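Local structure of McyG protein (Microcystis aeruginosa PCC 7806, 4R0M) at residues E63-K68 with N156-A161; V518-R523 with Q553-Y558; E24-H29 with D239-Q244; Q255-L260 with E286-V291. The protein probably activates phenylalanine or a related phenylpropanoid acid as its adenylate for transfer to a carrier protein in microcystin synthesis, and binds phenylalanyl-adenylate. All blocks are in the same frame, centred on the assembly; numbering follows the deposited sequence.

Contact 1 (E63-K68 with N156-A161)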
# COMPACT_ATOMS: atom_id res chain seq x y z
N GLU A 63 -29.78 2.40 -3.41
CA GLU A 63 -30.79 3.08 -4.21
C GLU A 63 -31.98 3.56 -3.37
O GLU A 63 -32.46 4.68 -3.56
CB GLU A 63 -31.29 2.17 -5.34
CG GLU A 63 -30.33 2.02 -6.52
CD GLU A 63 -30.90 1.16 -7.63
OE1 GLU A 63 -31.26 -0.01 -7.36
OE2 GLU A 63 -30.98 1.64 -8.78
N GLN A 64 -32.43 2.72 -2.44
CA GLN A 64 -33.55 3.05 -1.56
C GLN A 64 -33.25 4.19 -0.59
O GLN A 64 -34.16 4.85 -0.10
CB GLN A 64 -34.03 1.81 -0.80
CG GLN A 64 -34.94 0.90 -1.61
CD GLN A 64 -35.43 -0.31 -0.82
OE1 GLN A 64 -35.38 -0.33 0.41
NE2 GLN A 64 -35.91 -1.32 -1.53
N LYS A 65 -31.96 4.40 -0.30
CA LYS A 65 -31.53 5.51 0.54
C LYS A 65 -31.32 6.80 -0.26
O LYS A 65 -30.96 7.83 0.30
CB LYS A 65 -30.26 5.15 1.33
CG LYS A 65 -30.43 4.01 2.32
CD LYS A 65 -31.24 4.41 3.55
CE LYS A 65 -31.83 3.18 4.24
NZ LYS A 65 -32.40 3.49 5.57
N GLY A 66 -31.56 6.73 -1.57
CA GLY A 66 -31.48 7.91 -2.44
C GLY A 66 -30.14 8.11 -3.13
O GLY A 66 -29.92 9.15 -3.75
N ILE A 67 -29.25 7.13 -3.01
CA ILE A 67 -27.94 7.21 -3.66
C ILE A 67 -28.07 6.79 -5.12
O ILE A 67 -28.47 5.66 -5.42
CB ILE A 67 -26.88 6.34 -2.94
CG1 ILE A 67 -26.80 6.69 -1.44
CG2 ILE A 67 -25.52 6.47 -3.61
CD1 ILE A 67 -26.47 8.14 -1.12
N LYS A 68 -27.74 7.71 -6.02
CA LYS A 68 -27.95 7.51 -7.45
C LYS A 68 -26.65 7.31 -8.21
O LYS A 68 -25.56 7.46 -7.65
CB LYS A 68 -28.73 8.70 -8.04
CG LYS A 68 -30.11 8.91 -7.42
CD LYS A 68 -30.89 10.02 -8.11
CE LYS A 68 -30.41 11.40 -7.71
NZ LYS A 68 -31.13 12.48 -8.45
N ASN A 156 -24.98 -4.26 6.72
CA ASN A 156 -26.02 -5.19 7.17
C ASN A 156 -27.44 -4.60 7.20
O ASN A 156 -28.41 -5.35 7.10
CB ASN A 156 -25.66 -5.80 8.52
CG ASN A 156 -24.66 -6.94 8.41
OD1 ASN A 156 -23.75 -7.07 9.23
ND2 ASN A 156 -24.81 -7.76 7.37
N GLU A 157 -27.55 -3.28 7.34
CA GLU A 157 -28.84 -2.62 7.22
C GLU A 157 -29.27 -2.54 5.75
O GLU A 157 -30.45 -2.66 5.44
CB GLU A 157 -28.82 -1.23 7.85
CG GLU A 157 -30.21 -0.70 8.18
CD GLU A 157 -30.25 0.81 8.40
OE1 GLU A 157 -29.29 1.36 8.98
OE2 GLU A 157 -31.24 1.44 7.99
N LEU A 158 -28.29 -2.33 4.86
CA LEU A 158 -28.54 -2.30 3.42
C LEU A 158 -28.89 -3.69 2.88
O LEU A 158 -29.60 -3.81 1.89
CB LEU A 158 -27.32 -1.75 2.66
CG LEU A 158 -26.85 -0.32 2.93
CD1 LEU A 158 -25.45 -0.14 2.38
CD2 LEU A 158 -27.79 0.71 2.34
N ARG A 159 -28.38 -4.72 3.55
CA ARG A 159 -28.69 -6.11 3.22
C ARG A 159 -30.14 -6.49 3.57
O ARG A 159 -30.66 -7.49 3.08
CB ARG A 159 -27.72 -7.06 3.93
CG ARG A 159 -26.34 -7.14 3.30
CD ARG A 159 -25.57 -8.34 3.83
NE ARG A 159 -24.30 -8.54 3.12
CZ ARG A 159 -23.10 -8.28 3.63
NH1 ARG A 159 -22.98 -7.83 4.87
NH2 ARG A 159 -22.01 -8.49 2.91
N LYS A 160 -30.78 -5.65 4.35
CA LYS A 160 -32.13 -5.87 4.76
C LYS A 160 -33.12 -5.31 3.80
O LYS A 160 -34.30 -5.53 3.95
CB LYS A 160 -32.36 -5.19 6.08
CG LYS A 160 -31.67 -5.82 7.24
CD LYS A 160 -32.16 -5.16 8.49
CE LYS A 160 -31.27 -5.45 9.67
NZ LYS A 160 -31.25 -6.88 10.06
N ALA A 161 -32.66 -4.58 2.82
CA ALA A 161 -33.55 -3.86 1.95
C ALA A 161 -34.44 -4.80 1.18
O ALA A 161 -34.02 -5.88 0.73
CB ALA A 161 -32.78 -2.98 0.99
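The ammonium NZ of Lys65 meets one carboxylate oxygen, OE2 of Glu157, at 3.4 Å, a length that makes the pair a salt bridge but only a weak hydrogen bond. The two side chains cross at about a right angle. That of Lys65 bends at its second torsion (chi2 -73°) and then runs nearly straight across to the carboxylate, while Glu157 is extended and has its CG anti to the backbone N (chi1 -161°), which swings OE2 round to the lysine. Both residues are exposed, so the attraction is probably softened by solvent. Nearer the backbone, the stem of Lys65 lies on a leucine: CG of Lys65 is 4.2 Å from CD2 of Leu158, the buried residue of this contact.

A second, separate touch lies beside Gln64, whose amide oxygen OE1 comes within 3.8 Å of CB of Ala161. This is a van der Waals contact; the polar grip on that amide is made by NE2, which bonds to the carbonyl of Pro162 and so ties the glutamine to the chain just beyond Ala161.

Both chains are leaving a helix here. Gly66, with positive phi (94°), closes helix 48-64 in a Schellman motif, and a type I beta turn from Leu158 to Ala161 follows on from the short helix that begins at 155. Leu158 also packs on Ile58 and Leu62 of helix 48-64 and on Ile153 of strand 152-154, an outermost strand of the four-stranded parallel sheet, so the contact joins the C-terminal end of that helix to the margin of the sheet.

Contact 2 (V518-R523 with Q553-Y558)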
# COMPACT_ATOMS: atom_id res chain seq x y z
N VAL A 518 18.48 10.75 17.91
CA VAL A 518 17.83 9.44 17.85
C VAL A 518 16.67 9.43 18.83
O VAL A 518 16.87 9.40 20.05
CB VAL A 518 18.82 8.28 18.15
CG1 VAL A 518 18.12 6.94 18.02
CG2 VAL A 518 20.03 8.33 17.23
N ILE A 519 15.45 9.44 18.30
CA ILE A 519 14.25 9.60 19.11
C ILE A 519 13.39 8.33 19.17
O ILE A 519 12.85 7.89 18.15
CB ILE A 519 13.37 10.77 18.60
CG1 ILE A 519 14.24 12.00 18.29
CG2 ILE A 519 12.29 11.09 19.62
CD1 ILE A 519 13.70 12.88 17.18
N PRO A 520 13.27 7.73 20.38
CA PRO A 520 12.35 6.63 20.62
C PRO A 520 10.90 7.10 20.53
O PRO A 520 10.59 8.24 20.92
CB PRO A 520 12.67 6.20 22.05
CG PRO A 520 14.04 6.73 22.32
CD PRO A 520 14.10 8.01 21.56
N LEU A 521 10.03 6.24 20.02
CA LEU A 521 8.62 6.58 19.86
C LEU A 521 7.69 5.44 20.24
O LEU A 521 7.99 4.27 20.00
CB LEU A 521 8.33 7.04 18.43
CG LEU A 521 8.40 8.54 18.17
CD1 LEU A 521 8.39 8.81 16.68
CD2 LEU A 521 7.24 9.26 18.86
N GLU A 522 6.56 5.80 20.84
CA GLU A 522 5.48 4.85 21.09
C GLU A 522 4.90 4.40 19.75
O GLU A 522 4.69 5.22 18.85
CB GLU A 522 4.39 5.46 22.00
CG GLU A 522 4.17 6.96 21.86
CD GLU A 522 5.19 7.79 22.64
OE1 GLU A 522 5.91 8.58 22.00
OE2 GLU A 522 5.26 7.65 23.88
N ARG A 523 4.66 3.10 19.64
CA ARG A 523 4.23 2.47 18.39
C ARG A 523 3.02 3.16 17.76
O ARG A 523 2.95 3.31 16.54
CB ARG A 523 3.91 0.98 18.61
CG ARG A 523 5.02 0.19 19.28
CD ARG A 523 4.73 -1.31 19.35
NE ARG A 523 3.46 -1.61 20.02
CZ ARG A 523 2.40 -2.14 19.42
NH1 ARG A 523 2.42 -2.44 18.13
NH2 ARG A 523 1.30 -2.38 20.12
N GLN A 553 15.64 16.40 25.10
CA GLN A 553 16.28 16.96 26.29
C GLN A 553 16.40 15.90 27.39
O GLN A 553 17.46 15.75 28.00
CB GLN A 553 15.53 18.19 26.80
CG GLN A 553 15.61 19.41 25.89
CD GLN A 553 17.04 19.89 25.65
OE1 GLN A 553 17.77 20.19 26.59
NE2 GLN A 553 17.43 19.96 24.38
N GLU A 554 15.31 15.17 27.62
CA GLU A 554 15.25 14.11 28.63
C GLU A 554 16.31 13.03 28.40
O GLU A 554 16.94 12.57 29.36
CB GLU A 554 13.85 13.49 28.65
CG GLU A 554 13.60 12.50 29.79
CD GLU A 554 12.34 11.68 29.60
OE1 GLU A 554 11.88 11.52 28.44
OE2 GLU A 554 11.81 11.17 30.61
N ILE A 555 16.49 12.63 27.14
CA ILE A 555 17.51 11.65 26.77
C ILE A 555 18.91 12.25 26.96
O ILE A 555 19.80 11.61 27.52
CB ILE A 555 17.32 11.14 25.32
CG1 ILE A 555 16.03 10.33 25.21
CG2 ILE A 555 18.50 10.27 24.89
CD1 ILE A 555 15.45 10.28 23.82
N ASP A 556 19.07 13.49 26.51
CA ASP A 556 20.33 14.22 26.66
C ASP A 556 20.70 14.42 28.14
O ASP A 556 21.88 14.38 28.50
CB ASP A 556 20.26 15.57 25.95
CG ASP A 556 21.64 16.12 25.61
OD1 ASP A 556 22.48 15.36 25.09
OD2 ASP A 556 21.87 17.32 25.87
N GLN A 557 19.68 14.61 28.98
CA GLN A 557 19.87 14.71 30.43
C GLN A 557 20.23 13.35 31.03
O GLN A 557 20.94 13.29 32.04
CB GLN A 557 18.60 15.25 31.10
CG GLN A 557 18.40 16.75 30.94
CD GLN A 557 16.95 17.17 31.14
OE1 GLN A 557 16.22 16.57 31.93
NE2 GLN A 557 16.53 18.20 30.42
N TYR A 558 19.73 12.28 30.42
CA TYR A 558 20.06 10.92 30.87
C TYR A 558 21.49 10.55 30.48
O TYR A 558 22.21 9.92 31.26
CB TYR A 558 19.06 9.89 30.34
CG TYR A 558 19.30 8.51 30.90
CD1 TYR A 558 18.73 8.14 32.13
CD2 TYR A 558 20.10 7.59 30.23
CE1 TYR A 558 18.95 6.88 32.66
CE2 TYR A 558 20.32 6.32 30.76
CZ TYR A 558 19.75 5.97 31.97
OH TYR A 558 19.97 4.72 32.49
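In the small three-stranded sheet 468-474, 479-486 and 517-520, consistent with the C-terminal subdomain of an ANL-family adenylation domain, the last strand is an outermost one, and its end is met by helix 549-558. The contact is narrow, with 84 Å² buried in all, and rests on a single pair of side chains. Ile555 points end-on at the CD-CG side of the Pro520 ring: its terminal methyl CD1 lies 3.5 Å from CD of Pro520 and 4.1 Å from its CG. Ile555 has CG1 beside the backbone N (chi1 -66°), and a nearly extended second torsion (chi2 155°) carries CD1 out from the helix to the ring. The same methyl is 4.1 Å from the carbonyl O of Val518, so it touches the strand at two points.

Pro520 also packs on Phe486 of the adjacent strand and on Val500 of helix 498-511.

No hydrogen bond passes between 518-523 and 553-558. All three touching residues are buried, which implies that dispersion and exclusion of water hold them together, while Arg551, in the same helix as Ile555, adds directional bonds to Pro520 O and, as a salt bridge, to Glu522.

Contact 3 (E24-H29 with D239-Q244)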
# COMPACT_ATOMS: atom_id res chain seq x y z
N GLU A 24 -19.68 -10.44 -13.81
CA GLU A 24 -20.68 -11.31 -14.44
C GLU A 24 -20.05 -12.52 -15.12
O GLU A 24 -20.55 -13.64 -15.00
CB GLU A 24 -21.55 -10.51 -15.42
CG GLU A 24 -22.61 -9.66 -14.73
CD GLU A 24 -23.00 -8.43 -15.53
OE1 GLU A 24 -22.62 -8.32 -16.72
OE2 GLU A 24 -23.70 -7.56 -14.97
N THR A 25 -18.94 -12.30 -15.83
CA THR A 25 -18.13 -13.37 -16.41
C THR A 25 -17.64 -14.35 -15.33
O THR A 25 -17.61 -15.56 -15.55
CB THR A 25 -16.93 -12.80 -17.19
OG1 THR A 25 -17.40 -11.90 -18.21
CG2 THR A 25 -16.10 -13.90 -17.84
N ALA A 26 -17.27 -13.80 -14.17
CA ALA A 26 -16.71 -14.59 -13.07
C ALA A 26 -17.73 -15.49 -12.37
O ALA A 26 -17.37 -16.53 -11.82
CB ALA A 26 -16.04 -13.68 -12.05
N THR A 27 -19.01 -15.09 -12.40
CA THR A 27 -20.08 -15.84 -11.75
C THR A 27 -20.29 -17.25 -12.32
O THR A 27 -20.66 -18.17 -11.59
CB THR A 27 -21.43 -15.09 -11.80
OG1 THR A 27 -21.74 -14.75 -13.15
CG2 THR A 27 -21.38 -13.83 -10.96
N LYS A 28 -20.04 -17.40 -13.62
CA LYS A 28 -20.17 -18.69 -14.31
C LYS A 28 -19.29 -19.77 -13.68
O LYS A 28 -19.65 -20.95 -13.69
CB LYS A 28 -19.84 -18.54 -15.80
CG LYS A 28 -20.89 -17.75 -16.58
CD LYS A 28 -20.28 -17.05 -17.78
CE LYS A 28 -21.30 -16.14 -18.45
NZ LYS A 28 -20.67 -15.26 -19.48
N HIS A 29 -18.15 -19.35 -13.14
CA HIS A 29 -17.26 -20.24 -12.41
C HIS A 29 -17.70 -20.34 -10.98
O HIS A 29 -17.10 -19.74 -10.08
CB HIS A 29 -15.82 -19.74 -12.49
CG HIS A 29 -15.33 -19.51 -13.90
ND1 HIS A 29 -14.51 -20.37 -14.54
CD2 HIS A 29 -15.57 -18.46 -14.80
CE1 HIS A 29 -14.25 -19.91 -15.78
NE2 HIS A 29 -14.90 -18.74 -15.93
N ASP A 239 -11.24 -10.81 -12.55
CA ASP A 239 -10.95 -10.81 -13.98
C ASP A 239 -10.46 -12.18 -14.46
O ASP A 239 -10.85 -12.64 -15.53
CB ASP A 239 -9.91 -9.73 -14.31
CG ASP A 239 -9.86 -9.39 -15.80
OD1 ASP A 239 -10.86 -9.61 -16.51
OD2 ASP A 239 -8.80 -8.90 -16.25
N LEU A 240 -9.62 -12.82 -13.65
CA LEU A 240 -9.13 -14.16 -13.92
C LEU A 240 -10.16 -15.23 -13.57
O LEU A 240 -10.07 -16.36 -14.05
CB LEU A 240 -7.85 -14.43 -13.13
CG LEU A 240 -6.55 -13.77 -13.60
CD1 LEU A 240 -5.53 -13.80 -12.47
CD2 LEU A 240 -6.00 -14.45 -14.84
N ALA A 241 -11.14 -14.87 -12.74
CA ALA A 241 -12.10 -15.81 -12.15
C ALA A 241 -11.41 -16.87 -11.28
O ALA A 241 -11.88 -18.01 -11.18
CB ALA A 241 -12.97 -16.45 -13.23
N CYS A 242 -10.30 -16.48 -10.66
CA CYS A 242 -9.54 -17.39 -9.81
C CYS A 242 -9.92 -17.22 -8.34
O CYS A 242 -10.62 -16.27 -7.99
CB CYS A 242 -8.03 -17.17 -10.01
SG CYS A 242 -7.36 -15.68 -9.24
N ASP A 243 -9.46 -18.13 -7.50
CA ASP A 243 -9.68 -18.03 -6.06
C ASP A 243 -8.88 -16.88 -5.45
O ASP A 243 -7.70 -16.70 -5.76
CB ASP A 243 -9.32 -19.35 -5.36
CG ASP A 243 -10.45 -20.36 -5.39
OD1 ASP A 243 -11.63 -19.95 -5.32
OD2 ASP A 243 -10.16 -21.57 -5.47
N GLN A 244 -9.54 -16.10 -4.59
CA GLN A 244 -8.87 -15.03 -3.85
C GLN A 244 -9.14 -15.12 -2.35
O GLN A 244 -10.26 -15.41 -1.92
CB GLN A 244 -9.21 -13.64 -4.41
CG GLN A 244 -10.67 -13.20 -4.27
CD GLN A 244 -10.89 -11.79 -4.77
OE1 GLN A 244 -10.67 -10.81 -4.04
NE2 GLN A 244 -11.35 -11.67 -6.01
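His29 lays one face of its imidazole over the methyl of Ala241, a CH-pi contact in which CB sits 3.9 Å from the ring centroid and 23° off the ring normal. The methyl is offset toward the rim, and CD2 is the ring atom it meets most closely, at 3.6 Å. Ala241 belongs to a Schellman motif: with positive phi (61°) it is the C-prime residue that ends helix 227-240, its N bonded to the carbonyl of Val238 and the N of Cys242 to that of Ala237. The chain then enters strand 243-246 of the large mixed sheet.

The opposing segment is likewise finishing a helix, 19-27. The backbones come closest at Ala26, its CA 4.9 Å from that of Ala241, a close spacing consistent with methyl side chains on both residues. The buried Ala241 CB packs into the corner formed by Ala26 and the His29 ring.

The surroundings extend the same junction. Ala26 also touches Val238 of helix 227-240 and Tyr48 of helix 48-64, and Asp243, two residues beyond Ala241, bonds to His32 and to the N of Gly33, the first residue of strand 33-37, the neighbour of 243-246 in the sheet. A first torsion of -54° sets CG of His29 beside its backbone N and turns the ring onto Ala241; the carbonyl oxygens of Thr25 and Ala26 lie at the ring's edge, in its plane.

Contact 4 (Q255-L260 with E286-V291)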
# COMPACT_ATOMS: atom_id res chain seq x y z
N GLN A 255 1.18 -12.62 14.48
CA GLN A 255 1.93 -13.86 14.28
C GLN A 255 2.36 -14.00 12.81
O GLN A 255 1.68 -14.65 12.01
CB GLN A 255 1.10 -15.06 14.73
CG GLN A 255 1.92 -16.24 15.23
CD GLN A 255 1.08 -17.25 16.00
OE1 GLN A 255 0.04 -17.72 15.53
NE2 GLN A 255 1.54 -17.59 17.21
N PRO A 256 3.51 -13.39 12.44
CA PRO A 256 3.99 -13.32 11.05
C PRO A 256 4.02 -14.65 10.29
O PRO A 256 3.81 -14.66 9.08
CB PRO A 256 5.41 -12.76 11.21
CG PRO A 256 5.32 -11.91 12.43
CD PRO A 256 4.41 -12.66 13.36
N LEU A 257 4.27 -15.74 11.01
CA LEU A 257 4.39 -17.06 10.38
C LEU A 257 3.06 -17.62 9.86
O LEU A 257 3.06 -18.55 9.05
CB LEU A 257 5.07 -18.06 11.34
CG LEU A 257 6.56 -17.86 11.63
CD1 LEU A 257 7.10 -19.00 12.48
CD2 LEU A 257 7.38 -17.71 10.36
N GLN A 258 1.95 -17.05 10.33
CA GLN A 258 0.62 -17.41 9.83
C GLN A 258 0.47 -17.15 8.33
O GLN A 258 -0.31 -17.82 7.66
CB GLN A 258 -0.47 -16.69 10.61
CG GLN A 258 -0.91 -17.42 11.87
CD GLN A 258 -1.44 -18.81 11.59
OE1 GLN A 258 -0.83 -19.81 11.96
NE2 GLN A 258 -2.58 -18.88 10.91
N TRP A 259 1.23 -16.18 7.83
CA TRP A 259 1.28 -15.89 6.40
C TRP A 259 1.82 -17.07 5.64
O TRP A 259 1.28 -17.44 4.60
CB TRP A 259 2.13 -14.64 6.14
CG TRP A 259 2.12 -14.16 4.71
CD1 TRP A 259 1.16 -14.39 3.73
CD2 TRP A 259 3.12 -13.29 4.06
NE1 TRP A 259 1.49 -13.76 2.56
CE2 TRP A 259 2.65 -13.09 2.68
CE3 TRP A 259 4.31 -12.70 4.46
CZ2 TRP A 259 3.36 -12.32 1.77
CZ3 TRP A 259 5.02 -11.93 3.52
CH2 TRP A 259 4.55 -11.75 2.21
N LEU A 260 2.89 -17.66 6.16
CA LEU A 260 3.51 -18.85 5.58
C LEU A 260 2.60 -20.08 5.71
O LEU A 260 2.54 -20.92 4.81
CB LEU A 260 4.86 -19.13 6.24
CG LEU A 260 6.15 -18.55 5.63
CD1 LEU A 260 6.01 -17.13 5.10
CD2 LEU A 260 7.29 -18.64 6.64
N GLU A 286 14.96 -18.07 13.74
CA GLU A 286 15.23 -19.07 14.77
C GLU A 286 14.16 -20.17 14.82
O GLU A 286 14.48 -21.35 14.69
CB GLU A 286 15.38 -18.39 16.15
CG GLU A 286 15.59 -19.34 17.33
CD GLU A 286 16.87 -20.16 17.24
OE1 GLU A 286 17.87 -19.66 16.67
OE2 GLU A 286 16.87 -21.30 17.74
N GLU A 287 12.90 -19.77 14.99
CA GLU A 287 11.78 -20.71 15.05
C GLU A 287 11.49 -21.40 13.71
O GLU A 287 10.81 -22.43 13.67
CB GLU A 287 10.51 -20.05 15.61
CG GLU A 287 10.28 -18.61 15.18
CD GLU A 287 10.96 -17.61 16.11
OE1 GLU A 287 10.39 -17.31 17.18
OE2 GLU A 287 12.07 -17.14 15.78
N LEU A 288 12.01 -20.84 12.62
CA LEU A 288 11.88 -21.43 11.29
C LEU A 288 12.88 -22.57 11.04
O LEU A 288 12.86 -23.20 9.98
CB LEU A 288 12.01 -20.35 10.21
CG LEU A 288 10.75 -19.54 9.89
CD1 LEU A 288 11.11 -18.26 9.16
CD2 LEU A 288 9.75 -20.36 9.08
N LYS A 289 13.76 -22.81 12.01
CA LYS A 289 14.69 -23.94 11.95
C LYS A 289 14.09 -25.20 12.57
O LYS A 289 14.53 -26.31 12.27
CB LYS A 289 16.01 -23.59 12.65
CG LYS A 289 16.93 -22.71 11.84
CD LYS A 289 18.18 -22.34 12.62
CE LYS A 289 19.09 -21.42 11.81
NZ LYS A 289 20.23 -20.91 12.62
N HIS A 290 13.08 -25.02 13.41
CA HIS A 290 12.48 -26.13 14.17
C HIS A 290 11.16 -26.59 13.60
O HIS A 290 10.69 -27.68 13.93
CB HIS A 290 12.35 -25.76 15.64
CG HIS A 290 13.66 -25.39 16.29
ND1 HIS A 290 14.57 -26.31 16.67
CD2 HIS A 290 14.21 -24.14 16.60
CE1 HIS A 290 15.64 -25.69 17.20
NE2 HIS A 290 15.42 -24.36 17.15
N VAL A 291 10.56 -25.76 12.75
CA VAL A 291 9.40 -26.17 11.95
C VAL A 291 9.73 -26.04 10.46
O VAL A 291 10.65 -25.31 10.08
CB VAL A 291 8.12 -25.36 12.29
CG1 VAL A 291 7.65 -25.66 13.70
CG2 VAL A 291 8.33 -23.86 12.09
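Apolar packing carries this contact, and Leu288 is at its centre. Its CD2 is 3.8 Å from CD2 of Leu257 and 3.9 Å from CD2 of Leu260, so one methyl touches two leucines three residues apart, where the chain enters helix 258-265. The approaches differ. Leu257 and Leu288 slide past each other in opposite directions, and CD2 of Leu257 also comes within 3.9 Å of CG of Leu288; Leu260 crosses Leu288 at about a right angle. Leu288 has CG beside its backbone N and anti to the carbonyl carbon (chi1 -83°), which turns its branches toward the helix.

A looser aliphatic touch flanks this cluster: CD1 of Leu257 lies 4.2 Å from CG of Glu287. Here the glutamate contributes a methylene, and a bend at its second torsion (chi2 -88°) carries the carboxylate away from Leu257.

Backbone bonds shape the two sides. A type I beta turn from Gln255 to Gln258, closed by the N of Gln258 and the O of Gln255 at 2.9 Å, leads into the helix. In the loop 286-291, Lys289 N bonds to Glu286 O, and His290 NE2 reaches Glu286 OE2 in a weak bond of 3.4 Å.

Further apolar residues continue the packing: Leu288 also touches Tyr293, in a loop, and Ile319 of helix 310-320. Within the AMP-binding region, this is plain packing of the entry to helix 258-265 on the loop between helix 275-282 and strand 300-303. The lack of any hydrogen bond between the segments is consistent with apolar association, with Leu260 and Leu288 buried.

How the contacts relate
From the N terminus, helix 19-27 opens the long loop that contact 3 closes at 239-244, 210 residues later, where helix 227-240 passes into the large mixed sheet. Contact 1 is nested inside that loop and joins the end of helix 48-64 to the margin of the four-stranded parallel sheet; the two centres are 26 Å apart. Contact 4 follows in series, closing a shorter excursion through strand 270-273 and helix 275-282, and joins the start of helix 258-265 to the loop before strand 300-303. Contact 2 closes last, between the small three-stranded sheet and helix 549-558. None of the loops cross. Contacts 2 and 3 lie on opposite sides of the chain's centre, with centres 53 Å apart.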